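Local atomic coordinates of DNA damage response protein Rtt109, putative (Neosartorya fumigata, PDB entry 5ZB9), a protein that probably transfers acetyl groups from acetyl-CoA to lysine side chains of histone H3. Residues Ile115-Ala118 against Phe119-Leu123; Val172-Pro175 against Ile176-Glu179; Ala40-Pro43 against Gly44-Pro47. All coordinates share one frame; numbering follows the deposited sequence.

How the contacts relate
Contact 3 comes first along the chain, in the loop between strands 22-35 and 50-61; contact 1 follows on helix 111-127 and contact 2 at the C-terminal end of helix 162-177. Contacts 1 and 2 are neighbours, their centres about 10 Å apart, and the two helices touch where N117 and L120 pack on P175 and I176. Both helices also carry residues that bind CoA in another structure of this protein, among them L112, R113, W168 and R171, so this packing joins two elements of the cofactor site. Contact 3, a surface loop, lies apart from the CoA-binding residues, its centre about 34 Å from either of the others.

Contact 1: Ile115-Ala118 against Phe119-Leu123; sequences ISNA and FLSFL
F119 and I115 meet through a backbone bond, F119 N to I115 O at 2.9 Å, the first of four successive i to i+4 links that carry helix 111-127 through this region without a break. L120 N reaches S116 O at 3.1 Å, S121 N reaches N117 O at 2.8 Å, and F122 N closes the series on A118 O. The first three are nearly straight, while the bond from F122 is more bent (156°). Residues 115 to 123 all keep helical backbone angles.

The side chains mainly lean on the carbonyls of the preceding turn. L120 leans on the carbonyl oxygen of S116: its CG is 3.3 Å from S116 O, placed there by a chi1 of -69° that sets CG beside its own backbone nitrogen. F119 and F122 swing their rings outward, and it is the CB atoms that meet the turn before, F122 CB standing 3.3 Å from A118 O. One turn on, L123 CD1 lies against one face of the F119 ring, 3.9 Å above its plane and offset toward the rim. On the more exposed side, N117 OD1 and S121 OG remain 4.0 Å apart. S116 OG turns back and hydrogen-bonds to L112 O within the same helix.

The helix is the crossover of a beta-alpha-beta unit between the parallel strands 86-96 and 133-140. I115, F119 and L123 rest on strand 50-61, with F119 and L123 also reaching V78 of strand 71-82, and H27 and the F119 ring meet edge-to-face. A118 and F122 pack against helix 9-16, while S116, N117 and L120 touch helix 162-177.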
loop_
_atom_site.group_PDB
_atom_site.type_symbol
_atom_site.label_atom_id
_atom_site.label_comp_id
_atom_site.label_asym_id
_atom_site.label_seq_id
_atom_site.Cartn_x
_atom_site.Cartn_y
_atom_site.Cartn_z
ATOM N N ILE A 115 -7.056 11.916 3.086
ATOM C CA ILE A 115 -7.878 10.727 2.952
ATOM C C ILE A 115 -7.024 9.458 2.915
ATOM O O ILE A 115 -7.282 8.519 3.671
ATOM C CB ILE A 115 -8.759 10.806 1.690
ATOM C CG1 ILE A 115 -9.784 11.932 1.836
ATOM C CG2 ILE A 115 -9.465 9.479 1.445
ATOM C CD1 ILE A 115 -10.575 12.189 0.584
ATOM N N SER A 116 -6.010 9.437 2.050
ATOM C CA SER A 116 -5.118 8.283 1.915
ATOM C C SER A 116 -4.432 7.918 3.234
ATOM O O SER A 116 -4.312 6.749 3.576
ATOM C CB SER A 116 -4.049 8.561 0.852
ATOM O OG SER A 116 -4.635 8.965 -0.370
ATOM N N ASN A 117 -3.960 8.943 3.938
ATOM C CA ASN A 117 -3.364 8.835 5.265
ATOM C C ASN A 117 -4.345 8.195 6.256
ATOM O O ASN A 117 -4.016 7.234 6.955
ATOM C CB ASN A 117 -2.939 10.247 5.716
ATOM C CG ASN A 117 -2.159 10.271 7.025
ATOM O OD1 ASN A 117 -2.297 9.405 7.881
ATOM N ND2 ASN A 117 -1.345 11.299 7.185
ATOM N N ALA A 118 -5.562 8.727 6.297
ATOM C CA ALA A 118 -6.582 8.260 7.225
ATOM C C ALA A 118 -6.984 6.820 6.949
ATOM O O ALA A 118 -7.123 6.028 7.874
ATOM C CB ALA A 118 -7.805 9.173 7.163
ATOM N N PHE A 119 -7.172 6.485 5.676
ATOM C CA PHE A 119 -7.539 5.123 5.282
ATOM C C PHE A 119 -6.450 4.105 5.661
ATOM O O PHE A 119 -6.746 3.065 6.251
ATOM C CB PHE A 119 -7.835 5.067 3.776
ATOM C CG PHE A 119 -8.517 3.799 3.329
ATOM C CD1 PHE A 119 -9.578 3.269 4.050
ATOM C CD2 PHE A 119 -8.108 3.148 2.171
ATOM C CE1 PHE A 119 -10.210 2.099 3.629
ATOM C CE2 PHE A 119 -8.729 1.985 1.746
ATOM C CZ PHE A 119 -9.781 1.458 2.475
ATOM N N LEU A 120 -5.196 4.409 5.336
ATOM C CA LEU A 120 -4.079 3.544 5.721
ATOM C C LEU A 120 -3.951 3.431 7.242
ATOM O O LEU A 120 -3.812 2.329 7.773
ATOM C CB LEU A 120 -2.774 4.060 5.119
ATOM C CG LEU A 120 -2.649 3.931 3.595
ATOM C CD1 LEU A 120 -1.356 4.536 3.083
ATOM C CD2 LEU A 120 -2.735 2.466 3.189
ATOM N N SER A 121 -4.004 4.567 7.933
ATOM C CA SER A 121 -4.011 4.588 9.395
ATOM C C SER A 121 -5.080 3.662 9.954
ATOM O O SER A 121 -4.826 2.860 10.853
ATOM C CB SER A 121 -4.256 6.005 9.918
ATOM O OG SER A 121 -3.109 6.508 10.572
ATOM N N PHE A 122 -6.280 3.785 9.400
ATOM C CA PHE A 122 -7.411 2.965 9.799
ATOM C C PHE A 122 -7.117 1.480 9.641
ATOM O O PHE A 122 -7.365 0.699 10.556
ATOM C CB PHE A 122 -8.641 3.352 8.979
ATOM C CG PHE A 122 -9.814 2.447 9.184
ATOM C CD1 PHE A 122 -10.575 2.527 10.338
ATOM C CD2 PHE A 122 -10.169 1.527 8.219
ATOM C CE1 PHE A 122 -11.659 1.699 10.529
ATOM C CE2 PHE A 122 -11.255 0.699 8.408
ATOM C CZ PHE A 122 -11.998 0.788 9.566
ATOM N N LEU A 123 -6.576 1.090 8.487
ATOM C CA LEU A 123 -6.325 -0.321 8.218
ATOM C C LEU A 123 -5.198 -0.859 9.102
ATOM O O LEU A 123 -5.202 -2.033 9.468
ATOM C CB LEU A 123 -5.999 -0.539 6.735
ATOM C CG LEU A 123 -7.115 -0.152 5.753
ATOM C CD1 LEU A 123 -6.631 -0.195 4.306
ATOM C CD2 LEU A 123 -8.358 -1.028 5.937
#

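Contact 2: Val172-Pro175 against Ile176-Glu179; sequences VIDP and ILRE
D174 and R178 meet one turn apart because their first torsions send them to the same side of the helix. The carboxylate of D174 stands opposite its own backbone nitrogen (chi1 -160°), and R178, with CG beside its nitrogen (chi1 -68°), runs extended as far as NE. The resulting salt bridge joins R178 NE to D174 OD1 at 2.9 Å, with a weak second bond from NE to D174 OD2 at 3.3 Å. OD1 is approached from its syn side but out of the carboxylate plane, and the two flat groups are nearly perpendicular, their planes 81° apart. L177 CD2 lies 3.8 Å from D174 OD1.

Along the backbone, L177 N bonds to I173 O at 2.9 Å and R178 N to D174 O at 3.0 Å, the latter more bent. P175 has no N-H to offer the preceding turn, and the helix kinks there; R178 is the first residue to leave helical angles. On the apolar side I173 CD1 and I176 CD1 touch at 4.3 Å. A water donates to P175 O and E179 OE1, linking the last turn to E179, just past the helix end.

The salt bridge belongs to a wider polar network: T224 and W235 also bond D174. With both carboxylate oxygens engaged and the guanidinium paired with two acidic residues, D174 through NE and D228 through NH1, each group would be expected to favour its charged form, and the network ties the end of helix 162-177 to the segment around residues 224 to 235.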
loop_
_atom_site.group_PDB
_atom_site.type_symbol
_atom_site.label_atom_id
_atom_site.label_comp_id
_atom_site.label_asym_id
_atom_site.label_seq_id
_atom_site.Cartn_x
_atom_site.Cartn_y
_atom_site.Cartn_z
ATOM N N VAL A 172 2.296 11.037 2.671
ATOM C CA VAL A 172 1.152 10.270 3.155
ATOM C C VAL A 172 1.578 9.376 4.316
ATOM O O VAL A 172 0.896 9.267 5.339
ATOM C CB VAL A 172 0.545 9.389 2.042
ATOM C CG1 VAL A 172 -0.420 8.369 2.625
ATOM C CG2 VAL A 172 -0.132 10.248 0.974
ATOM N N ILE A 173 2.725 8.735 4.132
ATOM C CA ILE A 173 3.272 7.781 5.085
ATOM C C ILE A 173 3.847 8.452 6.346
ATOM O O ILE A 173 3.722 7.917 7.448
ATOM C CB ILE A 173 4.352 6.917 4.372
ATOM C CG1 ILE A 173 3.659 5.933 3.428
ATOM C CG2 ILE A 173 5.264 6.185 5.357
ATOM C CD1 ILE A 173 2.583 5.125 4.099
ATOM N N ASP A 174 4.449 9.630 6.184
ATOM C CA ASP A 174 5.185 10.281 7.279
ATOM C C ASP A 174 4.401 10.393 8.603
ATOM O O ASP A 174 4.930 10.026 9.648
ATOM C CB ASP A 174 5.670 11.671 6.838
ATOM C CG ASP A 174 6.810 12.199 7.699
ATOM O OD1 ASP A 174 7.728 11.422 8.030
ATOM O OD2 ASP A 174 6.798 13.395 8.047
ATOM N N PRO A 175 3.140 10.880 8.574
ATOM C CA PRO A 175 2.433 10.988 9.860
ATOM C C PRO A 175 2.079 9.637 10.478
ATOM O O PRO A 175 1.976 9.533 11.703
ATOM C CB PRO A 175 1.160 11.761 9.501
ATOM C CG PRO A 175 1.469 12.439 8.224
ATOM C CD PRO A 175 2.358 11.491 7.486
ATOM N N ILE A 176 1.886 8.617 9.651
ATOM C CA ILE A 176 1.657 7.283 10.185
ATOM C C ILE A 176 2.913 6.823 10.895
ATOM O O ILE A 176 2.864 6.362 12.037
ATOM C CB ILE A 176 1.301 6.271 9.098
ATOM C CG1 ILE A 176 0.132 6.779 8.266
ATOM C CG2 ILE A 176 0.973 4.926 9.718
ATOM C CD1 ILE A 176 -0.350 5.785 7.240
ATOM N N LEU A 177 4.034 6.966 10.190
ATOM C CA LEU A 177 5.354 6.618 10.697
ATOM C C LEU A 177 5.605 7.247 12.064
ATOM O O LEU A 177 6.080 6.588 12.981
ATOM C CB LEU A 177 6.431 7.064 9.695
ATOM C CG LEU A 177 7.896 7.176 10.149
ATOM C CD1 LEU A 177 8.513 5.828 10.466
ATOM C CD2 LEU A 177 8.722 7.906 9.099
ATOM N N ARG A 178 5.254 8.520 12.200
ATOM C CA ARG A 178 5.657 9.285 13.367
ATOM C C ARG A 178 4.690 9.193 14.546
ATOM O O ARG A 178 4.848 9.902 15.533
ATOM C CB ARG A 178 5.872 10.740 12.964
ATOM C CG ARG A 178 7.065 10.877 12.050
ATOM C CD ARG A 178 7.390 12.305 11.744
ATOM N NE ARG A 178 8.419 12.390 10.716
ATOM C CZ ARG A 178 9.718 12.291 10.958
ATOM N NH1 ARG A 178 10.147 12.106 12.199
ATOM N NH2 ARG A 178 10.588 12.380 9.957
ATOM N N GLU A 179 3.699 8.315 14.443
ATOM C CA GLU A 179 2.878 7.962 15.591
ATOM C C GLU A 179 3.575 6.884 16.410
ATOM O O GLU A 179 3.143 6.552 17.510
ATOM C CB GLU A 179 1.494 7.484 15.149
ATOM C CG GLU A 179 0.507 8.622 14.908
ATOM C CD GLU A 179 0.333 9.514 16.134
ATOM O OE1 GLU A 179 1.009 10.569 16.209
ATOM O OE2 GLU A 179 -0.479 9.159 17.024
HETATM O O HOH W 1 1.786 11.671 13.476
#

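Contact 3: Ala40-Pro43 against Gly44-Pro47; sequences AAPP and GEEP
Hydrogen bonding between A40-P43 and G44-P47 rests on one backbone link, from E45 N to P42 O at 3.3 Å. It is moderately bent, with an N-H...O angle of 152°, and the donor is tilted out of the carbonyl plane.

Van der Waals contacts continue on both arms of the loop. A41 CB points across to the returning chain, 3.5 Å from E45 O and 4.2 Å from P47 CD. The P42 ring and E45 pass each other at an angle, P42 CD approaching E45 CB at 4.2 Å.

Electrostatic pairing takes E45 outside the turn. With CG beside its backbone nitrogen (chi1 -44°) and the chain extended beyond it, E45 carries OE1 to a salt bridge with R338. The backbone of E46 also bonds to V339, so this loop is fastened to the region just before the unmodelled residues 342-405.

The bend itself is a type II beta turn from P42 to E45. Proline in its second position and glycine in its third, here P43 and G44, suit this turn; the positive phi of G44, 91°, is readily adopted by glycine. It reverses the chain in the surface loop connecting antiparallel strands 22-35 and 50-61.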
loop_
_atom_site.group_PDB
_atom_site.type_symbol
_atom_site.label_atom_id
_atom_site.label_comp_id
_atom_site.label_asym_id
_atom_site.label_seq_id
_atom_site.Cartn_x
_atom_site.Cartn_y
_atom_site.Cartn_z
ATOM N N ALA A 40 8.497 -15.950 -2.855
ATOM C CA ALA A 40 8.744 -17.278 -3.407
ATOM C C ALA A 40 9.488 -18.148 -2.390
ATOM O O ALA A 40 10.363 -17.661 -1.660
ATOM C CB ALA A 40 9.532 -17.181 -4.708
ATOM N N ALA A 41 9.127 -19.429 -2.340
ATOM C CA ALA A 41 9.773 -20.381 -1.438
ATOM C C ALA A 41 11.174 -20.718 -1.911
ATOM O O ALA A 41 11.417 -20.828 -3.113
ATOM C CB ALA A 41 8.946 -21.654 -1.317
ATOM N N PRO A 42 12.107 -20.877 -0.966
ATOM C CA PRO A 42 13.456 -21.346 -1.294
ATOM C C PRO A 42 13.398 -22.805 -1.728
ATOM O O PRO A 42 12.391 -23.465 -1.458
ATOM C CB PRO A 42 14.226 -21.189 0.027
ATOM C CG PRO A 42 13.305 -20.458 0.955
ATOM C CD PRO A 42 11.918 -20.712 0.481
ATOM N N PRO A 43 14.450 -23.307 -2.391
ATOM C CA PRO A 43 14.441 -24.721 -2.794
ATOM C C PRO A 43 14.240 -25.660 -1.603
ATOM O O PRO A 43 14.880 -25.482 -0.565
ATOM C CB PRO A 43 15.824 -24.921 -3.420
ATOM C CG PRO A 43 16.653 -23.763 -2.945
ATOM C CD PRO A 43 15.702 -22.628 -2.766
ATOM N N GLY A 44 13.333 -26.621 -1.745
ATOM C CA GLY A 44 13.116 -27.615 -0.713
ATOM C C GLY A 44 12.065 -27.269 0.327
ATOM O O GLY A 44 11.819 -28.049 1.250
ATOM N N GLU A 45 11.444 -26.103 0.191
ATOM C CA GLU A 45 10.424 -25.688 1.143
ATOM C C GLU A 45 9.131 -25.329 0.431
ATOM O O GLU A 45 9.118 -25.072 -0.773
ATOM C CB GLU A 45 10.918 -24.506 1.976
ATOM C CG GLU A 45 12.348 -24.665 2.466
ATOM C CD GLU A 45 12.651 -23.818 3.680
ATOM O OE1 GLU A 45 11.701 -23.479 4.415
ATOM O OE2 GLU A 45 13.836 -23.493 3.904
ATOM N N GLU A 46 8.035 -25.333 1.177
ATOM C CA GLU A 46 6.759 -24.895 0.639
ATOM C C GLU A 46 6.581 -23.400 0.903
ATOM O O GLU A 46 7.210 -22.849 1.810
ATOM C CB GLU A 46 5.609 -25.701 1.255
ATOM C CG GLU A 46 5.540 -27.152 0.781
ATOM C CD GLU A 46 5.343 -27.272 -0.726
ATOM O OE1 GLU A 46 4.495 -26.539 -1.281
ATOM O OE2 GLU A 46 6.043 -28.099 -1.356
ATOM N N PRO A 47 5.744 -22.733 0.093
ATOM C CA PRO A 47 5.429 -21.317 0.308
ATOM C C PRO A 47 4.695 -21.097 1.627
ATOM O O PRO A 47 4.010 -22.004 2.098
ATOM C CB PRO A 47 4.516 -20.972 -0.873
ATOM C CG PRO A 47 4.762 -22.029 -1.878
ATOM C CD PRO A 47 5.097 -23.261 -1.118
#